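Local coordinates for formiminotetrahydrofolate cyclodeaminase (Thermotoga maritima, PDB 1O5H), which probably catalyses the cyclisation of 5-formiminotetrahydrofolate to 5,10-methenyltetrahydrofolate with release of ammonia, at residues Q111-K115 against E174-F180. Numbering follows the deposited sequence.
Sequences QNALK and EISDETF
With CG anti to the carbonyl carbon (chi1 -79°), the next two torsions extended and a bend at the last one, the Lys-115 side chain runs out to Asp-177 and Phe-180, whereas Gln-111 bends at chi2 (-68°) and turns its amide to the backbone of 174-176. These side chains fasten helix 107-141 to the connection between helices 147-172 and 178-206 and to the first turn of the latter, near one end of the all-helical fold. Asp-177 is the N-cap of helix 178-206: Phe-180 N donates to its OD1 at 3.0 Å along a nearly straight bond, reaching that oxygen from above the carboxylate plane. The other oxygen, OD2, forms a salt bridge with Lys-115 NZ at 2.8 Å, on the anti side and close to the carboxylate plane. One carboxylate therefore both caps a helix and ties it to a second one, and the lysine would be expected to stabilise its negative charge.

The amide of Gln-111 uses both ends. Its OE1 accepts from Ser-176 N at 3.0 Å, although the donor stands well off the carbonyl direction and is tilted out of the carbonyl plane; its NE2 gives a weak, bent bond to Glu-174 O at 2.9 Å. Two backbone polar groups flanking Ile-175 thus meet the same side chain.

Beside this amide, buried Ile-175 packs its CG1 against Leu-114 CB at 3.5 Å, and its CD1 reaches the Leu-114 carbonyl. Leu-114 itself also touches Val-99, linking the contact to helix 68-100. Arg-181 NH1 adds a hydrogen bond to Ile-175 O. The aliphatic part of Lys-115 lies across one face of the Phe-180 ring in a CH-pi contact: CG sits 3.6 Å from the ring centroid, just 10° off the normal.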
loop_
_atom_site.group_PDB
_atom_site.type_symbol
_atom_site.label_atom_id
_atom_site.label_comp_id
_atom_site.label_asym_id
_atom_site.label_seq_id
_atom_site.Cartn_x
_atom_site.Cartn_y
_atom_site.Cartn_z
ATOM N N GLN A 111 -21.942 7.010 -20.849
ATOM C CA GLN A 111 -21.003 6.115 -21.496
ATOM C C GLN A 111 -19.639 6.763 -21.642
ATOM O O GLN A 111 -18.604 6.139 -21.376
ATOM C CB GLN A 111 -21.538 5.673 -22.848
ATOM C CG GLN A 111 -22.368 4.423 -22.761
ATOM C CD GLN A 111 -21.524 3.232 -22.407
ATOM O OE1 GLN A 111 -20.543 2.917 -23.106
ATOM N NE2 GLN A 111 -21.883 2.565 -21.320
ATOM N N ASN A 112 -19.634 8.024 -22.039
ATOM C CA ASN A 112 -18.386 8.747 -22.181
ATOM C C ASN A 112 -17.696 9.014 -20.834
ATOM O O ASN A 112 -16.465 8.961 -20.734
ATOM C CB ASN A 112 -18.638 10.043 -22.936
ATOM C CG ASN A 112 -17.688 11.134 -22.539
ATOM O OD1 ASN A 112 -16.548 11.175 -23.005
ATOM N ND2 ASN A 112 -18.149 12.037 -21.666
ATOM N N ALA A 113 -18.482 9.289 -19.797
ATOM C CA ALA A 113 -17.926 9.557 -18.481
ATOM C C ALA A 113 -17.320 8.281 -17.961
ATOM O O ALA A 113 -16.192 8.278 -17.455
ATOM C CB ALA A 113 -18.994 10.035 -17.550
ATOM N N LEU A 114 -18.077 7.195 -18.105
ATOM C CA LEU A 114 -17.599 5.877 -17.742
ATOM C C LEU A 114 -16.228 5.559 -18.366
ATOM O O LEU A 114 -15.371 4.996 -17.690
ATOM C CB LEU A 114 -18.641 4.834 -18.111
ATOM C CG LEU A 114 -19.869 4.712 -17.217
ATOM C CD1 LEU A 114 -20.943 3.993 -18.010
ATOM C CD2 LEU A 114 -19.537 3.944 -15.935
ATOM N N LYS A 115 -16.022 5.954 -19.624
ATOM C CA LYS A 115 -14.751 5.719 -20.313
ATOM C C LYS A 115 -13.634 6.479 -19.649
ATOM O O LYS A 115 -12.583 5.916 -19.344
ATOM C CB LYS A 115 -14.817 6.108 -21.792
ATOM C CG LYS A 115 -15.505 5.079 -22.691
ATOM C CD LYS A 115 -15.598 5.570 -24.126
ATOM C CE LYS A 115 -16.720 4.892 -24.892
ATOM N NZ LYS A 115 -16.291 4.775 -26.302
ATOM N N GLU A 174 -19.603 -1.576 -17.033
ATOM C CA GLU A 174 -20.701 -0.660 -17.343
ATOM C C GLU A 174 -20.697 -0.058 -18.761
ATOM O O GLU A 174 -21.683 0.540 -19.186
ATOM C CB GLU A 174 -20.712 0.465 -16.312
ATOM C CG GLU A 174 -20.867 -0.020 -14.874
ATOM C CD GLU A 174 -22.078 -0.940 -14.680
ATOM O OE1 GLU A 174 -23.101 -0.767 -15.398
ATOM O OE2 GLU A 174 -21.998 -1.846 -13.802
ATOM N N ILE A 175 -19.582 -0.205 -19.473
ATOM C CA ILE A 175 -19.386 0.417 -20.792
ATOM C C ILE A 175 -19.844 -0.518 -21.911
ATOM O O ILE A 175 -19.388 -1.674 -22.018
ATOM C CB ILE A 175 -17.900 0.870 -20.951
ATOM C CG1 ILE A 175 -17.621 2.050 -20.017
ATOM C CG2 ILE A 175 -17.552 1.261 -22.383
ATOM C CD1 ILE A 175 -16.174 2.368 -19.815
ATOM N N SER A 176 -20.752 -0.010 -22.737
ATOM C CA SER A 176 -21.420 -0.828 -23.744
ATOM C C SER A 176 -20.607 -0.940 -25.026
ATOM O O SER A 176 -20.750 -1.914 -25.761
ATOM C CB SER A 176 -22.837 -0.311 -24.029
ATOM O OG SER A 176 -22.810 1.047 -24.438
ATOM N N ASP A 177 -19.751 0.045 -25.281
ATOM C CA ASP A 177 -18.846 0.018 -26.429
ATOM C C ASP A 177 -17.902 -1.186 -26.353
ATOM O O ASP A 177 -16.901 -1.136 -25.644
ATOM C CB ASP A 177 -18.055 1.327 -26.447
ATOM C CG ASP A 177 -16.979 1.364 -27.517
ATOM O OD1 ASP A 177 -16.585 0.311 -28.084
ATOM O OD2 ASP A 177 -16.438 2.440 -27.832
ATOM N N GLU A 178 -18.205 -2.258 -27.083
ATOM C CA GLU A 178 -17.382 -3.471 -26.996
ATOM C C GLU A 178 -15.898 -3.234 -27.299
ATOM O O GLU A 178 -15.051 -3.659 -26.508
ATOM C CB GLU A 178 -17.928 -4.627 -27.858
ATOM C CG GLU A 178 -17.675 -6.006 -27.237
ATOM C CD GLU A 178 -17.260 -7.081 -28.244
ATOM O OE1 GLU A 178 -18.066 -7.392 -29.157
ATOM O OE2 GLU A 178 -16.125 -7.623 -28.113
ATOM N N THR A 179 -15.575 -2.553 -28.408
ATOM C CA THR A 179 -14.167 -2.417 -28.792
ATOM C C THR A 179 -13.374 -1.693 -27.706
ATOM O O THR A 179 -12.310 -2.165 -27.309
ATOM C CB THR A 179 -13.942 -1.763 -30.174
ATOM O OG1 THR A 179 -13.990 -0.346 -30.022
ATOM C CG2 THR A 179 -15.065 -2.118 -31.227
ATOM N N PHE A 180 -13.896 -0.588 -27.177
ATOM C CA PHE A 180 -13.235 0.087 -26.043
ATOM C C PHE A 180 -12.903 -0.860 -24.891
ATOM O O PHE A 180 -11.799 -0.796 -24.343
ATOM C CB PHE A 180 -14.090 1.223 -25.505
ATOM C CG PHE A 180 -13.427 2.045 -24.415
ATOM C CD1 PHE A 180 -13.509 1.664 -23.071
ATOM C CD2 PHE A 180 -12.745 3.226 -24.731
ATOM C CE1 PHE A 180 -12.907 2.448 -22.046
ATOM C CE2 PHE A 180 -12.121 4.021 -23.723
ATOM C CZ PHE A 180 -12.214 3.631 -22.379
#